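Local coordinates for methylmalonate-semialdehyde dehydrogenase (Oceanimonas doudoroffii, PDB 4ZZ7), which probably catalyses the NAD- and coenzyme A-dependent oxidative decarboxylation of methylmalonate semialdehyde to propionyl-CoA, at residues G251-H255 / H409-G414; I432-M436 / F452-K456. All coordinates share one frame; numbering follows the deposited sequence.

Interaction 1: residues G251-H255 / H409-G414. With NAD (nicotinamide-adenine-dinucleotide), chain M.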
loop_
_atom_site.group_PDB
_atom_site.type_symbol
_atom_site.label_atom_id
_atom_site.label_comp_id
_atom_site.label_asym_id
_atom_site.label_seq_id
_atom_site.Cartn_x
_atom_site.Cartn_y
_atom_site.Cartn_z
ATOM N N GLY A 251 13.561 -22.589 16.603
ATOM C CA GLY A 251 14.135 -23.688 15.836
ATOM C C GLY A 251 13.358 -24.128 14.618
ATOM O O GLY A 251 12.328 -23.541 14.275
ATOM N N ALA A 252 13.851 -25.191 13.984
ATOM C CA ALA A 252 13.323 -25.646 12.699
ATOM C C ALA A 252 13.644 -27.112 12.357
ATOM O O ALA A 252 14.676 -27.636 12.749
ATOM C CB ALA A 252 13.858 -24.734 11.625
ATOM N N LYS A 253 12.725 -27.763 11.655
ATOM C CA LYS A 253 12.983 -29.050 10.978
ATOM C C LYS A 253 12.405 -28.994 9.558
ATOM O O LYS A 253 11.235 -29.355 9.307
ATOM C CB LYS A 253 12.402 -30.252 11.749
ATOM C CG LYS A 253 13.452 -31.172 12.379
ATOM C CD LYS A 253 14.018 -32.193 11.399
ATOM C CE LYS A 253 14.979 -33.168 12.079
ATOM N NZ LYS A 253 16.364 -32.661 12.215
ATOM N N ASN A 254 13.233 -28.525 8.627
ATOM C CA ASN A 254 12.724 -28.195 7.298
ATOM C C ASN A 254 12.642 -29.425 6.415
ATOM O O ASN A 254 13.643 -30.081 6.192
ATOM C CB ASN A 254 13.582 -27.108 6.650
ATOM C CG ASN A 254 13.334 -25.699 7.236
ATOM O OD1 ASN A 254 13.570 -24.703 6.566
ATOM N ND2 ASN A 254 12.854 -25.609 8.447
ATOM N N HIS A 255 11.436 -29.721 5.932
ATOM C CA HIS A 255 11.162 -30.890 5.101
ATOM C C HIS A 255 11.033 -30.506 3.630
ATOM O O HIS A 255 10.483 -29.469 3.321
ATOM C CB HIS A 255 9.840 -31.546 5.506
ATOM C CG HIS A 255 9.859 -32.251 6.833
ATOM N ND1 HIS A 255 10.266 -31.639 8.002
ATOM C CD2 HIS A 255 9.459 -33.494 7.183
ATOM C CE1 HIS A 255 10.143 -32.485 9.008
ATOM N NE2 HIS A 255 9.659 -33.617 8.536
ATOM N N HIS A 409 4.744 -32.034 12.792
ATOM C CA HIS A 409 5.992 -31.668 13.463
ATOM C C HIS A 409 5.851 -30.443 14.363
ATOM O O HIS A 409 4.999 -29.579 14.156
ATOM C CB HIS A 409 7.125 -31.433 12.450
ATOM C CG HIS A 409 8.478 -31.705 13.015
ATOM N ND1 HIS A 409 9.171 -30.780 13.758
ATOM C CD2 HIS A 409 9.241 -32.822 13.001
ATOM C CE1 HIS A 409 10.312 -31.301 14.165
ATOM N NE2 HIS A 409 10.383 -32.540 13.716
ATOM N N GLU A 410 6.694 -30.389 15.381
ATOM C CA GLU A 410 6.698 -29.260 16.309
ATOM C C GLU A 410 6.878 -27.935 15.545
ATOM O O GLU A 410 6.017 -27.034 15.617
ATOM C CB GLU A 410 7.790 -29.466 17.380
ATOM C CG GLU A 410 7.743 -28.518 18.582
ATOM C CD GLU A 410 8.958 -28.664 19.500
ATOM O OE1 GLU A 410 9.669 -29.708 19.391
ATOM O OE2 GLU A 410 9.210 -27.732 20.320
ATOM N N TYR A 411 7.987 -27.859 14.810
ATOM C CA TYR A 411 8.363 -26.710 13.994
ATOM C C TYR A 411 7.613 -26.560 12.646
ATOM O O TYR A 411 7.063 -27.512 12.092
ATOM C CB TYR A 411 9.865 -26.761 13.724
ATOM C CG TYR A 411 10.741 -26.887 14.962
ATOM C CD1 TYR A 411 10.589 -26.028 16.068
ATOM C CD2 TYR A 411 11.739 -27.851 15.032
ATOM C CE1 TYR A 411 11.404 -26.149 17.199
ATOM C CE2 TYR A 411 12.554 -27.968 16.157
ATOM C CZ TYR A 411 12.382 -27.119 17.233
ATOM O OH TYR A 411 13.210 -27.236 18.315
ATOM N N GLY A 412 7.597 -25.332 12.140
ATOM C CA GLY A 412 7.072 -25.035 10.808
ATOM C C GLY A 412 7.756 -23.808 10.216
ATOM O O GLY A 412 7.084 -22.891 9.743
ATOM N N ASN A 413 9.094 -23.800 10.242
ATOM C CA ASN A 413 9.874 -22.632 9.828
ATOM C C ASN A 413 9.870 -22.525 8.321
ATOM O O ASN A 413 9.349 -21.559 7.786
ATOM C CB ASN A 413 11.311 -22.676 10.373
ATOM C CG ASN A 413 11.901 -21.288 10.637
ATOM O OD1 ASN A 413 11.186 -20.324 10.838
ATOM N ND2 ASN A 413 13.220 -21.198 10.671
ATOM N N GLY A 414 10.392 -23.545 7.641
ATOM C CA GLY A 414 10.522 -23.537 6.180
ATOM C C GLY A 414 10.332 -24.914 5.567
ATOM O O GLY A 414 10.646 -25.917 6.193
HETATM P PA NAD M . 20.384 -19.795 21.498
HETATM O O1A NAD M . 21.332 -20.369 22.547
HETATM O O2A NAD M . 18.929 -20.224 21.417
HETATM O O5B NAD M . 20.335 -18.183 21.686
HETATM C C5B NAD M . 21.257 -17.277 21.063
HETATM C C4B NAD M . 21.362 -15.962 21.834
HETATM O O4B NAD M . 20.624 -16.034 23.057
HETATM C C3B NAD M . 22.789 -15.594 22.230
HETATM O O3B NAD M . 22.968 -14.196 21.989
HETATM C C2B NAD M . 22.906 -15.986 23.701
HETATM O O2B NAD M . 23.700 -15.163 24.561
HETATM C C1B NAD M . 21.475 -15.915 24.202
HETATM N N9A NAD M . 21.164 -16.970 25.213
HETATM C C8A NAD M . 21.585 -18.268 25.185
HETATM N N7A NAD M . 21.100 -18.947 26.246
HETATM C C5A NAD M . 20.357 -18.087 26.985
HETATM C C6A NAD M . 19.569 -18.168 28.250
HETATM N N6A NAD M . 19.493 -19.337 28.922
HETATM N N1A NAD M . 18.936 -17.045 28.685
HETATM C C2A NAD M . 19.019 -15.861 28.004
HETATM N N3A NAD M . 19.704 -15.706 26.852
HETATM C C4A NAD M . 20.390 -16.766 26.305
HETATM O O3 NAD M . 21.049 -19.994 20.012
HETATM P PN NAD M . 22.579 -20.414 19.600
HETATM O O1N NAD M . 23.561 -19.272 19.880
HETATM O O2N NAD M . 22.949 -21.843 20.023
HETATM O O5D NAD M . 22.268 -20.454 18.026
HETATM C C5D NAD M . 21.598 -21.588 17.449
HETATM C C4D NAD M . 20.071 -21.441 17.282
HETATM O O4D NAD M . 19.651 -20.406 16.364
HETATM C C3D NAD M . 19.465 -22.740 16.723
HETATM O O3D NAD M . 18.794 -23.474 17.753
HETATM C C2D NAD M . 18.509 -22.335 15.590
HETATM O O2D NAD M . 17.243 -22.995 15.692
HETATM C C1D NAD M . 18.414 -20.830 15.763
HETATM N N1N NAD M . 18.130 -20.073 14.549
HETATM C C2N NAD M . 16.863 -19.679 14.365
HETATM C C3N NAD M . 16.506 -18.940 13.242
HETATM C C7N NAD M . 15.088 -18.499 12.966
HETATM O O7N NAD M . 14.121 -19.268 12.943
HETATM N N7N NAD M . 14.926 -17.216 12.693
HETATM C C4N NAD M . 17.495 -18.585 12.331
HETATM C C5N NAD M . 18.808 -18.991 12.535
HETATM C C6N NAD M . 19.103 -19.744 13.673
HETATM O O HOH W 1 10.655 -25.950 10.141
#
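The Tyr411 ring lies flat against the Gly251-Ala252 peptide, with Ala252 N over the ring centre, 3.5 Å above its plane. Gly251 CA makes a CH-pi contact with the same face, 4.2 Å from the ring centroid. With its CG beside the backbone N (chi1 -53°), the tyrosine turns its ring to this peptide. The packing is tight at His409 as well: Lys253 CB stands over one face of the imidazole, 3.7 Å from the ring centroid, with CG also against its CE1-NE2 side before the rest of the lysine chain leads away. His255 turns an edge to the face of His409 in an offset edge-to-face pair, planes at 64°. The His255 ring is fixed by ND1, which donates in the ring plane to Lys253 O at 2.8 Å. Trading Tyr411 for an alanine is likely to open a gap beneath the Gly251-Ala252 peptide and leave the NAD-facing loop freer to shift. Against this packed part, the solvent side lies toward Tyr411, itself partly exposed, with the neighbouring Glu410 salt-bridged to Arg457. Asn413 CB meets Ala252 CB at 3.5 Å; nearby, a water bridges the two backbones, accepting from both Lys253 N and Asn413 N. At the cofactor end, Asn413 ND2 gives a weak hydrogen bond of 3.1 Å to the nicotinamide carboxamide O7N and is also bonded to Cys283 O, so the contact gives Gly251 and Asn413 to the NAD pocket. His409 directly follows helix 399-408, and its NE2 is hydrogen-bonded to Tyr382 O. The segments lead into strands 254-258 and 411-418, which run parallel in the mixed sheet, with strand 286-292 on the other flank of 254-258.

Interaction 2: residues I432-M436 / F452-K456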
loop_
_atom_site.group_PDB
_atom_site.type_symbol
_atom_site.label_atom_id
_atom_site.label_comp_id
_atom_site.label_asym_id
_atom_site.label_seq_id
_atom_site.Cartn_x
_atom_site.Cartn_y
_atom_site.Cartn_z
ATOM N N ILE A 432 0.035 -25.969 3.308
ATOM C CA ILE A 432 1.119 -26.403 4.227
ATOM C C ILE A 432 1.286 -25.446 5.404
ATOM O O ILE A 432 1.306 -24.239 5.218
ATOM C CB ILE A 432 2.471 -26.639 3.507
ATOM C CG1 ILE A 432 3.449 -27.406 4.411
ATOM C CG2 ILE A 432 3.096 -25.345 3.009
ATOM C CD1 ILE A 432 3.189 -28.908 4.466
ATOM N N GLN A 433 1.411 -25.992 6.610
ATOM C CA GLN A 433 1.413 -25.183 7.830
ATOM C C GLN A 433 2.817 -24.765 8.242
ATOM O O GLN A 433 3.235 -25.027 9.369
ATOM C CB GLN A 433 0.741 -25.941 8.977
ATOM C CG GLN A 433 -0.713 -26.309 8.727
ATOM C CD GLN A 433 -1.615 -25.084 8.548
ATOM O OE1 GLN A 433 -1.731 -24.242 9.455
ATOM N NE2 GLN A 433 -2.258 -24.973 7.380
ATOM N N VAL A 434 3.551 -24.141 7.312
ATOM C CA VAL A 434 4.843 -23.498 7.600
ATOM C C VAL A 434 4.905 -22.105 6.960
ATOM O O VAL A 434 4.281 -21.838 5.935
ATOM C CB VAL A 434 6.068 -24.378 7.197
ATOM C CG1 VAL A 434 5.671 -25.828 7.031
ATOM C CG2 VAL A 434 6.747 -23.896 5.924
ATOM N N GLY A 435 5.698 -21.237 7.565
ATOM C CA GLY A 435 5.760 -19.828 7.189
ATOM C C GLY A 435 6.402 -19.527 5.845
ATOM O O GLY A 435 5.946 -18.670 5.103
ATOM N N MET A 436 7.487 -20.213 5.542
ATOM C CA MET A 436 8.203 -19.981 4.297
ATOM C C MET A 436 8.259 -21.244 3.436
ATOM O O MET A 436 8.868 -22.231 3.803
ATOM C CB MET A 436 9.597 -19.461 4.618
ATOM C CG MET A 436 9.577 -18.104 5.289
ATOM S SD MET A 436 10.984 -17.803 6.354
ATOM C CE MET A 436 10.608 -18.828 7.760
ATOM N N PHE A 452 10.713 -12.500 7.128
ATOM C CA PHE A 452 11.157 -13.871 7.465
ATOM C C PHE A 452 10.477 -14.268 8.751
ATOM O O PHE A 452 10.537 -13.533 9.737
ATOM C CB PHE A 452 12.664 -13.849 7.730
ATOM C CG PHE A 452 13.276 -15.180 8.062
ATOM C CD1 PHE A 452 13.066 -15.777 9.288
ATOM C CD2 PHE A 452 14.139 -15.801 7.148
ATOM C CE1 PHE A 452 13.668 -16.976 9.589
ATOM C CE2 PHE A 452 14.736 -17.009 7.447
ATOM C CZ PHE A 452 14.502 -17.592 8.672
ATOM N N GLY A 453 9.854 -15.435 8.763
ATOM C CA GLY A 453 9.248 -15.907 9.987
ATOM C C GLY A 453 8.529 -17.218 9.800
ATOM O O GLY A 453 7.755 -17.382 8.845
ATOM N N GLY A 454 8.802 -18.154 10.703
ATOM C CA GLY A 454 8.129 -19.439 10.709
ATOM C C GLY A 454 6.785 -19.415 11.397
ATOM O O GLY A 454 6.391 -18.414 11.999
ATOM N N TRP A 455 6.093 -20.552 11.296
ATOM C CA TRP A 455 4.819 -20.806 11.978
ATOM C C TRP A 455 5.013 -21.760 13.148
ATOM O O TRP A 455 6.123 -22.256 13.396
ATOM C CB TRP A 455 3.832 -21.396 10.999
ATOM C CG TRP A 455 3.283 -20.402 10.104
ATOM C CD1 TRP A 455 3.723 -19.135 9.907
ATOM C CD2 TRP A 455 2.196 -20.595 9.203
ATOM N NE1 TRP A 455 2.964 -18.518 8.966
ATOM C CE2 TRP A 455 2.022 -19.397 8.509
ATOM C CE3 TRP A 455 1.358 -21.673 8.912
ATOM C CZ2 TRP A 455 1.037 -19.232 7.565
ATOM C CZ3 TRP A 455 0.384 -21.502 7.975
ATOM C CH2 TRP A 455 0.227 -20.289 7.317
ATOM N N LYS A 456 3.924 -22.001 13.871
ATOM C CA LYS A 456 3.913 -22.917 15.006
ATOM C C LYS A 456 4.945 -22.491 16.073
ATOM O O LYS A 456 4.940 -21.336 16.507
ATOM C CB LYS A 456 4.057 -24.363 14.509
ATOM C CG LYS A 456 2.919 -24.747 13.593
ATOM C CD LYS A 456 2.903 -26.233 13.299
ATOM C CE LYS A 456 4.152 -26.652 12.535
ATOM N NZ LYS A 456 3.963 -27.935 11.796
#
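Gly435 and Gly454 bring the two backbones together, their CA atoms 4.3 Å apart, and Gly435 CA also makes a CA-H...O contact of 3.6 Å with Gly453 O. The bare Gly435 lets the Trp455 indole lie against the chain: Gly435 CA sits over the face of the five-membered ring, 3.6 Å from its centroid, and the Val434-Gly435 peptide continues along the same face nearer the rim. At the benzo end the Gln433 side chain crosses obliquely, its OE1 3.8 Å from Trp455 CZ3, while NE2 is hydrogen-bonded to Asn431 O. Gln433 is the centre of an inverse gamma turn, closed by a weak bond from Val434 N to Ile432 O, a turn that leads the chain out of helix 422-431. The strand begun by Met436 pairs in parallel with 411-418 and, as in related aldehyde dehydrogenases, the sheet runs on into a neighbouring subunit. That second subunit also takes the indole NE1 on its Arg477 O and places its Lys476 in a cation-pi contact with Trp455. Farther along, Met436 makes a Met-aromatic contact with Phe452: SD lies 3.8 Å from the ring centroid, only 11° off the normal, and CE lies over the same face. A bend at the last torsion (chi3 -74°) turns CE back toward Gly453. SD also receives a weak hydrogen bond of 3.6 Å from Gly453 N. Phe452 itself touches NAD and lies near Cys283. At the other end, Lys456 passes CE 3.7 Å from Gln433 O on its way to Asp407 O, where NZ is hydrogen-bonded.

Interactions 1 and 2 follow one another along the chain, the first closing at Gly414 before the second opens at Ile432, with helix 422-431 between them. Their centres are about 8 Å apart and both reach the same mixed sheet, where strand 411-418 lies antiparallel to 455-456 and parallel to 254-258 and 436-439. They are joined directly: Gly412 O and Trp455 N, 3.0 Å apart, probably form a hydrogen bond, as do His409 O and Lys456 NZ at 3.1 Å. Both reach the NAD pocket, through Gly251 and Asn413 in one and Phe452 in the other, and interaction 2 meets a second subunit, so loops at the cofactor site and part of the subunit interface are tied to one sheet.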